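Local coordinates for Lmo0135 protein (Listeria monocytogenes EGD-e, PDB 5ISU) that probably serves as the extracellular substrate-binding component of an ABC transporter, with a likely role in peptide uptake, at residues I44-Y49 with T150-P155; N197-G202 with F492-K497; N256-A261 with I465-A470; T310-D315 with N404-Y409. All blocks are in the same frame, centred on the assembly; numbering follows the deposited sequence.

Contact 1 (I44-Y49 with T150-P155)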
# COMPACT_ATOMS: atom_id res chain seq x y z
N ILE A 44 -9.57 -3.91 9.37
CA ILE A 44 -10.84 -4.46 9.84
C ILE A 44 -11.60 -5.12 8.68
O ILE A 44 -12.13 -6.24 8.83
CB ILE A 44 -11.67 -3.40 10.60
CG1 ILE A 44 -10.89 -2.97 11.85
CG2 ILE A 44 -13.04 -3.96 10.99
CD1 ILE A 44 -11.53 -1.89 12.68
N GLN A 45 -11.57 -4.47 7.53
CA GLN A 45 -12.22 -5.02 6.33
C GLN A 45 -11.70 -6.41 5.95
O GLN A 45 -12.46 -7.27 5.52
CB GLN A 45 -12.03 -4.06 5.17
CG GLN A 45 -12.31 -4.66 3.81
CD GLN A 45 -12.11 -3.64 2.71
OE1 GLN A 45 -12.70 -2.57 2.76
NE2 GLN A 45 -11.27 -3.95 1.73
N GLN A 46 -10.40 -6.63 6.12
CA GLN A 46 -9.78 -7.92 5.77
C GLN A 46 -10.41 -9.06 6.57
O GLN A 46 -10.49 -10.18 6.10
CB GLN A 46 -8.28 -7.88 6.06
CG GLN A 46 -7.51 -9.04 5.49
CD GLN A 46 -7.47 -9.02 3.98
OE1 GLN A 46 -7.73 -7.98 3.36
NE2 GLN A 46 -7.13 -10.14 3.38
N ALA A 47 -10.86 -8.75 7.78
CA ALA A 47 -11.48 -9.75 8.63
C ALA A 47 -12.96 -9.95 8.31
O ALA A 47 -13.48 -11.03 8.46
CB ALA A 47 -11.31 -9.37 10.08
N VAL A 48 -13.62 -8.91 7.83
CA VAL A 48 -15.07 -8.95 7.59
C VAL A 48 -15.46 -9.33 6.18
O VAL A 48 -16.49 -9.98 5.99
CB VAL A 48 -15.70 -7.61 8.01
CG1 VAL A 48 -17.20 -7.58 7.74
CG2 VAL A 48 -15.40 -7.35 9.49
N TYR A 49 -14.66 -8.92 5.19
CA TYR A 49 -14.93 -9.20 3.79
C TYR A 49 -13.86 -10.05 3.11
O TYR A 49 -12.68 -9.82 3.30
CB TYR A 49 -15.01 -7.90 3.00
CG TYR A 49 -16.17 -6.99 3.36
CD1 TYR A 49 -16.09 -6.10 4.44
CD2 TYR A 49 -17.33 -6.98 2.59
CE1 TYR A 49 -17.13 -5.25 4.74
CE2 TYR A 49 -18.38 -6.13 2.89
CZ TYR A 49 -18.27 -5.27 3.95
OH TYR A 49 -19.31 -4.45 4.24
N THR A 150 -7.77 -7.67 -6.65
CA THR A 150 -7.86 -6.80 -5.47
C THR A 150 -9.33 -6.37 -5.25
O THR A 150 -9.59 -5.31 -4.68
CB THR A 150 -6.95 -5.54 -5.62
OG1 THR A 150 -7.30 -4.80 -6.81
CG2 THR A 150 -5.47 -5.93 -5.70
N PHE A 151 -10.26 -7.25 -5.62
CA PHE A 151 -11.68 -6.96 -5.59
C PHE A 151 -12.48 -7.70 -4.50
O PHE A 151 -12.49 -8.95 -4.45
CB PHE A 151 -12.25 -7.35 -6.96
CG PHE A 151 -13.64 -6.84 -7.20
CD1 PHE A 151 -13.83 -5.60 -7.76
CD2 PHE A 151 -14.74 -7.60 -6.87
CE1 PHE A 151 -15.10 -5.10 -7.98
CE2 PHE A 151 -16.02 -7.12 -7.10
CZ PHE A 151 -16.19 -5.86 -7.66
N PHE A 152 -13.17 -6.92 -3.67
CA PHE A 152 -14.03 -7.43 -2.58
C PHE A 152 -15.48 -7.09 -2.93
O PHE A 152 -15.82 -5.92 -3.01
CB PHE A 152 -13.68 -6.76 -1.23
CG PHE A 152 -12.30 -7.05 -0.72
CD1 PHE A 152 -11.19 -6.38 -1.23
CD2 PHE A 152 -12.10 -7.94 0.34
CE1 PHE A 152 -9.91 -6.63 -0.72
CE2 PHE A 152 -10.83 -8.20 0.84
CZ PHE A 152 -9.73 -7.54 0.31
N PRO A 153 -16.34 -8.10 -3.15
CA PRO A 153 -17.71 -7.74 -3.46
C PRO A 153 -18.52 -7.29 -2.24
O PRO A 153 -18.16 -7.61 -1.09
CB PRO A 153 -18.30 -9.04 -4.03
CG PRO A 153 -17.45 -10.12 -3.51
CD PRO A 153 -16.08 -9.53 -3.38
N ILE A 154 -19.55 -6.49 -2.52
CA ILE A 154 -20.50 -6.05 -1.47
C ILE A 154 -21.86 -6.70 -1.76
O ILE A 154 -22.07 -7.22 -2.85
CB ILE A 154 -20.55 -4.51 -1.30
CG1 ILE A 154 -21.04 -3.78 -2.56
CG2 ILE A 154 -19.17 -4.00 -0.92
CD1 ILE A 154 -21.18 -2.28 -2.37
N PRO A 155 -22.74 -6.77 -0.76
CA PRO A 155 -24.01 -7.47 -1.01
C PRO A 155 -25.10 -6.61 -1.68
O PRO A 155 -25.41 -5.52 -1.22
CB PRO A 155 -24.43 -7.93 0.37
CG PRO A 155 -23.74 -7.03 1.33
CD PRO A 155 -22.50 -6.54 0.67

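Contact 2 (N197-G202 with F492-K497)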
# COMPACT_ATOMS: atom_id res chain seq x y z
N ASN A 197 -19.16 -19.26 10.83
CA ASN A 197 -18.98 -20.71 10.67
C ASN A 197 -18.98 -21.21 9.25
O ASN A 197 -18.30 -22.18 8.96
CB ASN A 197 -20.03 -21.48 11.49
CG ASN A 197 -19.81 -21.33 12.98
OD1 ASN A 197 -18.71 -21.03 13.43
ND2 ASN A 197 -20.86 -21.54 13.76
N ASP A 198 -19.71 -20.55 8.36
CA ASP A 198 -19.77 -20.99 6.95
C ASP A 198 -18.75 -20.27 6.06
O ASP A 198 -18.93 -20.21 4.85
CB ASP A 198 -21.18 -20.81 6.42
CG ASP A 198 -22.20 -21.58 7.23
OD1 ASP A 198 -21.95 -22.76 7.56
OD2 ASP A 198 -23.28 -21.01 7.52
N TYR A 199 -17.71 -19.71 6.67
CA TYR A 199 -16.63 -19.06 5.92
C TYR A 199 -16.12 -20.04 4.87
O TYR A 199 -15.84 -21.20 5.18
CB TYR A 199 -15.51 -18.64 6.87
CG TYR A 199 -14.31 -18.04 6.18
CD1 TYR A 199 -14.43 -16.89 5.42
CD2 TYR A 199 -13.05 -18.60 6.34
CE1 TYR A 199 -13.33 -16.34 4.79
CE2 TYR A 199 -11.94 -18.03 5.76
CZ TYR A 199 -12.09 -16.89 4.97
OH TYR A 199 -10.99 -16.33 4.35
N PHE A 200 -15.97 -19.58 3.63
CA PHE A 200 -15.63 -20.50 2.53
C PHE A 200 -14.35 -21.32 2.72
O PHE A 200 -14.27 -22.44 2.24
CB PHE A 200 -15.53 -19.76 1.19
CG PHE A 200 -14.25 -19.01 1.01
CD1 PHE A 200 -14.11 -17.71 1.46
CD2 PHE A 200 -13.16 -19.64 0.42
CE1 PHE A 200 -12.91 -17.04 1.31
CE2 PHE A 200 -11.95 -18.97 0.27
CZ PHE A 200 -11.83 -17.68 0.72
N ASP A 201 -13.35 -20.78 3.40
CA ASP A 201 -12.08 -21.51 3.46
C ASP A 201 -11.96 -22.43 4.68
O ASP A 201 -10.89 -23.02 4.89
CB ASP A 201 -10.89 -20.54 3.41
CG ASP A 201 -9.66 -21.16 2.77
OD1 ASP A 201 -9.82 -21.89 1.77
OD2 ASP A 201 -8.53 -20.90 3.24
N GLY A 202 -13.04 -22.56 5.45
CA GLY A 202 -13.07 -23.43 6.62
C GLY A 202 -13.44 -22.64 7.85
O GLY A 202 -13.10 -21.47 7.99
N PHE A 492 -2.39 -9.57 8.73
CA PHE A 492 -2.53 -10.91 8.19
C PHE A 492 -3.56 -10.94 7.07
O PHE A 492 -4.44 -10.07 6.98
CB PHE A 492 -2.96 -11.90 9.26
CG PHE A 492 -1.88 -12.25 10.25
CD1 PHE A 492 -0.86 -13.12 9.90
CD2 PHE A 492 -1.92 -11.77 11.54
CE1 PHE A 492 0.12 -13.48 10.80
CE2 PHE A 492 -0.94 -12.13 12.45
CZ PHE A 492 0.09 -12.98 12.08
N ARG A 493 -3.43 -11.98 6.25
CA ARG A 493 -4.30 -12.20 5.11
C ARG A 493 -5.59 -12.80 5.58
O ARG A 493 -6.67 -12.35 5.17
CB ARG A 493 -3.62 -13.17 4.13
CG ARG A 493 -4.37 -13.48 2.82
CD ARG A 493 -3.65 -14.57 2.02
NE ARG A 493 -3.45 -15.76 2.85
CZ ARG A 493 -4.37 -16.70 3.10
NH1 ARG A 493 -5.56 -16.65 2.54
NH2 ARG A 493 -4.08 -17.69 3.92
N ASP A 494 -5.47 -13.77 6.49
CA ASP A 494 -6.62 -14.50 6.97
C ASP A 494 -6.44 -14.95 8.43
O ASP A 494 -5.73 -15.91 8.73
CB ASP A 494 -6.86 -15.70 6.05
CG ASP A 494 -8.19 -16.40 6.31
OD1 ASP A 494 -8.87 -16.12 7.33
OD2 ASP A 494 -8.59 -17.25 5.48
N LEU A 495 -7.14 -14.25 9.32
CA LEU A 495 -7.10 -14.51 10.75
C LEU A 495 -7.76 -15.82 11.19
O LEU A 495 -7.57 -16.23 12.33
CB LEU A 495 -7.76 -13.34 11.49
CG LEU A 495 -7.08 -11.97 11.43
CD1 LEU A 495 -8.00 -10.87 11.94
CD2 LEU A 495 -5.81 -12.00 12.25
N SER A 496 -8.54 -16.45 10.30
CA SER A 496 -9.23 -17.71 10.63
C SER A 496 -8.25 -18.87 10.79
O SER A 496 -8.63 -19.92 11.34
CB SER A 496 -10.26 -18.08 9.54
OG SER A 496 -9.62 -18.40 8.32
N LYS A 497 -7.01 -18.69 10.31
CA LYS A 497 -5.94 -19.69 10.46
C LYS A 497 -5.21 -19.62 11.82
O LYS A 497 -4.50 -20.57 12.19
CB LYS A 497 -4.92 -19.58 9.33
CG LYS A 497 -5.53 -19.65 7.92
CD LYS A 497 -6.48 -20.82 7.73
CE LYS A 497 -7.11 -20.78 6.34
NZ LYS A 497 -8.17 -21.81 6.21
O HOH W 1 -7.09 -18.57 3.70
O HOH W 2 -10.38 -20.84 7.53

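Contact 3 (N256-A261 with I465-A470)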
# COMPACT_ATOMS: atom_id res chain seq x y z
N ASN A 256 6.18 -3.89 1.27
CA ASN A 256 6.12 -3.38 -0.10
C ASN A 256 6.11 -1.86 -0.12
O ASN A 256 5.51 -1.24 -0.98
CB ASN A 256 4.92 -3.95 -0.87
CG ASN A 256 5.01 -5.44 -1.08
OD1 ASN A 256 6.08 -6.03 -1.05
ND2 ASN A 256 3.89 -6.05 -1.32
N ARG A 257 6.79 -1.26 0.86
CA ARG A 257 6.87 0.17 0.93
C ARG A 257 8.24 0.65 0.45
O ARG A 257 9.27 0.10 0.85
CB ARG A 257 6.64 0.66 2.35
CG ARG A 257 6.76 2.17 2.50
CD ARG A 257 6.41 2.63 3.90
NE ARG A 257 6.50 4.09 4.05
CZ ARG A 257 7.62 4.78 4.30
NH1 ARG A 257 7.56 6.11 4.43
NH2 ARG A 257 8.80 4.17 4.42
N LEU A 258 8.23 1.65 -0.43
CA LEU A 258 9.45 2.31 -0.84
C LEU A 258 9.57 3.61 -0.03
O LEU A 258 8.64 4.39 0.03
CB LEU A 258 9.45 2.67 -2.33
CG LEU A 258 10.60 3.61 -2.71
CD1 LEU A 258 11.97 2.96 -2.58
CD2 LEU A 258 10.44 4.20 -4.11
N SER A 259 10.72 3.80 0.61
CA SER A 259 11.05 5.04 1.32
C SER A 259 11.96 5.76 0.33
O SER A 259 12.91 5.14 -0.17
CB SER A 259 11.83 4.74 2.59
OG SER A 259 12.32 5.93 3.20
N TYR A 260 11.65 7.02 0.02
CA TYR A 260 12.43 7.77 -0.95
C TYR A 260 12.44 9.26 -0.71
O TYR A 260 11.65 9.78 0.05
CB TYR A 260 11.90 7.49 -2.35
CG TYR A 260 10.54 8.05 -2.65
CD1 TYR A 260 9.39 7.47 -2.12
CD2 TYR A 260 10.39 9.16 -3.45
CE1 TYR A 260 8.13 7.97 -2.38
CE2 TYR A 260 9.12 9.67 -3.75
CZ TYR A 260 8.00 9.08 -3.21
OH TYR A 260 6.75 9.58 -3.49
N ALA A 261 13.36 9.94 -1.39
CA ALA A 261 13.46 11.39 -1.37
C ALA A 261 13.12 11.90 -2.77
O ALA A 261 13.53 11.31 -3.74
CB ALA A 261 14.85 11.81 -1.00
N ILE A 465 15.40 5.08 -1.41
CA ILE A 465 16.25 4.76 -0.28
C ILE A 465 16.18 3.28 0.08
O ILE A 465 17.19 2.59 0.06
CB ILE A 465 15.86 5.58 0.96
CG1 ILE A 465 16.00 7.08 0.68
CG2 ILE A 465 16.74 5.20 2.14
CD1 ILE A 465 15.41 7.95 1.78
N SER A 466 15.00 2.81 0.45
CA SER A 466 14.85 1.43 0.89
C SER A 466 13.47 0.83 0.70
O SER A 466 12.49 1.56 0.61
CB SER A 466 15.21 1.33 2.37
OG SER A 466 14.42 2.21 3.17
N TYR A 467 13.43 -0.50 0.58
CA TYR A 467 12.19 -1.22 0.56
C TYR A 467 12.06 -1.64 2.01
O TYR A 467 12.91 -2.39 2.52
CB TYR A 467 12.20 -2.43 -0.38
CG TYR A 467 12.63 -2.05 -1.78
CD1 TYR A 467 12.00 -0.99 -2.44
CD2 TYR A 467 13.64 -2.74 -2.43
CE1 TYR A 467 12.39 -0.61 -3.71
CE2 TYR A 467 14.02 -2.37 -3.72
CZ TYR A 467 13.39 -1.29 -4.35
OH TYR A 467 13.75 -0.88 -5.62
N ASP A 468 11.03 -1.12 2.67
CA ASP A 468 10.82 -1.32 4.10
C ASP A 468 10.03 -2.55 4.54
O ASP A 468 9.17 -3.05 3.83
CB ASP A 468 10.17 -0.06 4.66
CG ASP A 468 11.08 1.16 4.60
OD1 ASP A 468 12.22 1.06 4.08
OD2 ASP A 468 10.65 2.22 5.09
N ASN A 469 10.33 -3.02 5.74
CA ASN A 469 9.61 -4.16 6.32
C ASN A 469 8.75 -3.64 7.44
O ASN A 469 9.01 -2.60 7.99
CB ASN A 469 10.58 -5.22 6.88
CG ASN A 469 11.48 -5.81 5.82
OD1 ASN A 469 11.08 -5.99 4.67
ND2 ASN A 469 12.70 -6.13 6.21
N ALA A 470 7.67 -4.35 7.73
CA ALA A 470 6.80 -4.04 8.85
C ALA A 470 7.12 -5.11 9.89
O ALA A 470 7.73 -6.14 9.57
CB ALA A 470 5.35 -4.09 8.45
O HOH W 3 9.27 -4.09 1.30
O HOH W 4 14.20 4.76 4.66

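Contact 4 (T310-D315 with N404-Y409)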
# COMPACT_ATOMS: atom_id res chain seq x y z
N THR A 310 6.07 -5.72 -7.48
CA THR A 310 5.45 -5.21 -8.70
C THR A 310 5.99 -5.87 -9.95
O THR A 310 7.20 -5.88 -10.14
CB THR A 310 5.67 -3.70 -8.83
OG1 THR A 310 5.20 -3.03 -7.65
CG2 THR A 310 4.95 -3.14 -10.05
N LYS A 311 5.11 -6.35 -10.82
CA LYS A 311 5.57 -6.97 -12.08
C LYS A 311 6.56 -6.12 -12.83
O LYS A 311 6.41 -4.90 -12.93
CB LYS A 311 4.44 -7.33 -13.04
CG LYS A 311 3.80 -8.66 -12.76
CD LYS A 311 3.13 -9.23 -13.99
CE LYS A 311 2.07 -8.32 -14.58
NZ LYS A 311 1.43 -9.01 -15.74
N TYR A 312 7.57 -6.80 -13.37
CA TYR A 312 8.64 -6.22 -14.17
C TYR A 312 9.68 -5.46 -13.34
O TYR A 312 10.55 -4.78 -13.88
CB TYR A 312 8.06 -5.38 -15.33
CG TYR A 312 6.94 -6.13 -16.05
CD1 TYR A 312 7.16 -7.39 -16.59
CD2 TYR A 312 5.68 -5.57 -16.19
CE1 TYR A 312 6.14 -8.08 -17.24
CE2 TYR A 312 4.65 -6.24 -16.84
CZ TYR A 312 4.88 -7.50 -17.36
OH TYR A 312 3.87 -8.17 -18.00
N PHE A 313 9.62 -5.63 -12.02
CA PHE A 313 10.64 -5.04 -11.18
C PHE A 313 12.00 -5.56 -11.64
O PHE A 313 12.12 -6.72 -12.00
CB PHE A 313 10.46 -5.46 -9.73
CG PHE A 313 11.64 -5.13 -8.85
CD1 PHE A 313 11.73 -3.92 -8.22
CD2 PHE A 313 12.68 -6.05 -8.68
CE1 PHE A 313 12.82 -3.60 -7.41
CE2 PHE A 313 13.78 -5.75 -7.86
CZ PHE A 313 13.86 -4.52 -7.25
N THR A 314 13.01 -4.68 -11.65
CA THR A 314 14.40 -5.08 -11.94
C THR A 314 15.31 -4.21 -11.09
O THR A 314 15.09 -3.01 -10.98
CB THR A 314 14.81 -4.98 -13.43
OG1 THR A 314 16.19 -5.34 -13.56
CG2 THR A 314 14.64 -3.58 -13.98
N ASP A 315 16.33 -4.82 -10.47
CA ASP A 315 17.29 -4.07 -9.65
C ASP A 315 18.50 -3.64 -10.47
O ASP A 315 19.48 -3.13 -9.91
CB ASP A 315 17.73 -4.86 -8.40
CG ASP A 315 18.60 -6.10 -8.73
OD1 ASP A 315 18.98 -6.32 -9.91
OD2 ASP A 315 18.90 -6.86 -7.79
N ASN A 404 0.75 -4.48 -7.20
CA ASN A 404 1.45 -5.45 -8.04
C ASN A 404 1.63 -5.13 -9.53
O ASN A 404 2.36 -5.86 -10.20
CB ASN A 404 0.76 -6.84 -7.90
CG ASN A 404 0.83 -7.39 -6.48
OD1 ASN A 404 1.64 -6.95 -5.65
ND2 ASN A 404 -0.02 -8.36 -6.18
N ASP A 405 0.94 -4.11 -10.05
CA ASP A 405 1.07 -3.74 -11.45
C ASP A 405 1.67 -2.34 -11.53
O ASP A 405 1.18 -1.41 -10.88
CB ASP A 405 -0.27 -3.81 -12.21
CG ASP A 405 -0.10 -3.61 -13.75
OD1 ASP A 405 0.22 -2.46 -14.19
OD2 ASP A 405 -0.30 -4.59 -14.52
N PRO A 406 2.73 -2.18 -12.36
CA PRO A 406 3.40 -0.87 -12.45
C PRO A 406 2.53 0.26 -13.00
O PRO A 406 2.86 1.42 -12.80
CB PRO A 406 4.59 -1.16 -13.37
CG PRO A 406 4.15 -2.32 -14.21
CD PRO A 406 3.30 -3.16 -13.31
N ASP A 407 1.42 -0.05 -13.65
CA ASP A 407 0.54 1.02 -14.18
C ASP A 407 -0.02 1.92 -13.06
O ASP A 407 -0.26 3.10 -13.28
CB ASP A 407 -0.63 0.42 -14.96
CG ASP A 407 -1.50 1.49 -15.62
OD1 ASP A 407 -1.00 2.23 -16.50
OD2 ASP A 407 -2.71 1.55 -15.30
N ALA A 408 -0.19 1.37 -11.86
CA ALA A 408 -0.71 2.18 -10.75
C ALA A 408 0.25 3.32 -10.35
O ALA A 408 -0.18 4.31 -9.74
CB ALA A 408 -1.04 1.29 -9.54
N TYR A 409 1.53 3.20 -10.71
CA TYR A 409 2.53 4.20 -10.37
C TYR A 409 2.47 5.45 -11.24
O TYR A 409 3.16 6.42 -10.94
CB TYR A 409 3.94 3.61 -10.46
CG TYR A 409 4.30 2.51 -9.47
CD1 TYR A 409 3.74 1.25 -9.54
CD2 TYR A 409 5.30 2.72 -8.54
CE1 TYR A 409 4.12 0.24 -8.67
CE2 TYR A 409 5.69 1.73 -7.66
CZ TYR A 409 5.10 0.49 -7.73
OH TYR A 409 5.52 -0.49 -6.84

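Contact 1 (I44-Y49 with T150-P155)
Tyr49 and Phe152 bring the two backbones nearest each other, with their CA atoms 6.7 Å apart, where helix 39-48 gives way to loop and meets the irregular chain 150-155. The Phe152 ring is the centre of the contact. NE2 of Gln45 lies over the middle of one ring face, 3.8 Å from Phe152 CD1, and the amide plane is tilted 57° from the ring. The Gln45 chain is extended beyond CG, which carries the amide that far from the helix. OE1 of Gln46 approaches obliquely, 3.7 Å from Phe152 CZ. Its amide stands nearly upright to the ring. The amide NH2 of Gln46 turns elsewhere and bonds to Arg493 O. At the ring edge, Tyr49 O lies near the plane, 3.5 Å from Phe152 CE2. Tyr49 CB packs 3.9 Å from Phe152 CD2. No hydrogen bond crosses between the segments; the contact is packing round the Phe152 ring. Leu193 of strand 190-195 touches Ala47 and Val48 of the helix. Beside 150-155 lies helix 93-104, whose Thr99 hydroxyl bonds to the backbone N of Ile154.

Contact 2 (N197-G202 with F492-K497)
Tyr199 and Asp494 meet through a hydrogen bond, and a salt bridge between Asp201 and Lys497 lies beside it. Tyr199 OH donates to Asp494 OD2 at 2.8 Å. The hydroxyl reaches the oxygen from above the carboxylate plane, and the carboxylate stands almost perpendicular to the phenol ring. In the salt bridge, Lys497 NZ is 3.1 Å from Asp201 OD2, also well out of the carboxylate plane. The same ammonium makes a weak bond to Asp201 O. The Lys497 chain bends at chi2 (-50°), which brings NZ to the 199-202 turn.

Water joins the two groups. One molecule donates to Asp201 OD2 and to Asp494 OD2 and accepts from Arg493 NH1. Asp201 OD2 and Asp494 OD2 are 4.3 Å apart, and the water with the nearby cations probably eases their repulsion. A second water accepts from Lys497 NZ and donates to Gly202 O and Ser496 OG.

Bonds inside 492-497 position the acceptor. Asp494 OD1 takes Ser496 OG at 2.6 Å and Ser496 N at 3.0 Å, both from one face of the carboxylate. Ser496 OG also packs 3.5 Å from Tyr199 CE2.

The contact fastens the chain near the C terminus to the loop between strands 190-195 and 208-213. Two local motifs meet here. Residues 199-202 form a type I beta turn, closed by Gly202 N to Tyr199 O. Facing it, Asp494 builds an Asx turn with Ser496 N at the start of a short 3-10 segment.

Contact 3 (N256-A261 with I465-A470)
Asp468 and Arg257 are joined at both backbone and side chain, in adjacent antiparallel strands whose axes approach to 4.7 Å. Asp468 N donates to Arg257 O at 2.8 Å, in the carbonyl plane. The Asp468 side chain can be followed outward from there. Its CB stays beside Arg257 O. Asp468 CG sits 3.8 Å from Arg257 NH2 and also near Ser259 CB. At the tip the two oxygens have separate tasks. Asp468 OD1 uses its syn lone pair to accept from Ser466 OG at 2.6 Å, a bond within its own strand. Asp468 OD2 forms a salt bridge with Arg257 NH2 at 2.8 Å, but the hydrogen bond is bent (117°) and weak. OD2 also touches Ser259 CB and has a weak bond with Tyr293 OH. The arginine runs fully extended from CG to NE alongside the aspartate, and its guanidinium meets OD2 at an edge.

Ser259 N donates to Ser466 O, nearly along the C=O axis. A water links the Ser259 and Ser466 hydroxyls. On the face bearing Leu258 and Tyr467, Leu258 CD1 lies 3.8 Å from Tyr467 CE1. The Tyr467 hydroxyl bonds to the backbone N of Ser303 and the backbone O of Ser304.

Further along, Ser259 O accepts two backbone donors, Ile465 N at 2.8 Å and Ser466 N at 3.2 Å. Two residues of one strand stand opposite the single Ser259 of the other, a classic beta bulge. Strands 248-263 and 462-475 are long, consistent with the strands that link the lobes in family 5 solute-binding proteins.

Contact 4 (T310-D315 with N404-Y409)
The side chains of Thr310 and Tyr409 approach from opposite directions. Thr310 OG1 lies at the edge of the phenol ring, near its plane, and 2.7 Å from Tyr409 OH. Thr307 and Gly403 also bond to this pair of hydroxyls, so the two oxygens belong to a small polar cluster. With chi1 at -55°, OG1 lies anti to the carbonyl carbon and turns to Tyr409. Thr310 CG2 turns to the proline, 3.3 Å from Pro406 N, and also touches Tyr409 CE1.

Pro406 packs between Thr310, Lys311 and Tyr312. Pro406 CD is 3.6 Å from Lys311 O. Pro406 CG meets the edge of the Tyr312 ring, 4.1 Å from Tyr312 CD2, with the two side chains set obliquely. The Tyr312 hydroxyl is bonded to Asp442 on helix 442-458.

Asp405 OD1 accepts Asp407 N at 2.7 Å in an Asx turn, while its OD2 makes a salt bridge with Arg445. One backbone hydrogen bond links the segments, Lys311 N to Asn404 O at 2.9 Å. It is straight at the hydrogen (169°), but the donor stands above the carbonyl plane. The chemistry implies a mixed joint: this bond and the close hydroxyls are polar, and Pro406 supplies apolar packing.

From the N terminus, contact 1 closes first, bringing 150-155 back to helix 39-48. Contact 2 opens later, at 197-202, and stays open while contact 3 opens at 256-261 and contact 4 at 310-315. They then close in reverse order: 404-409, 465-470 and 492-497. Contact 4 thus lies within contact 3, and contact 3 within contact 2. None cross. Contact 2 ties the loop after strand 190-195 to the C-terminal return. Contacts 1 and 2 touch, their centres about 12 Å apart, where Ala47 CB packs on Leu495 CD1; this joins helix 39-48 to 492-497. Contacts 3 and 4 touch where Tyr467 OH packs on Phe313, joining the long strand pair to the loops beside it.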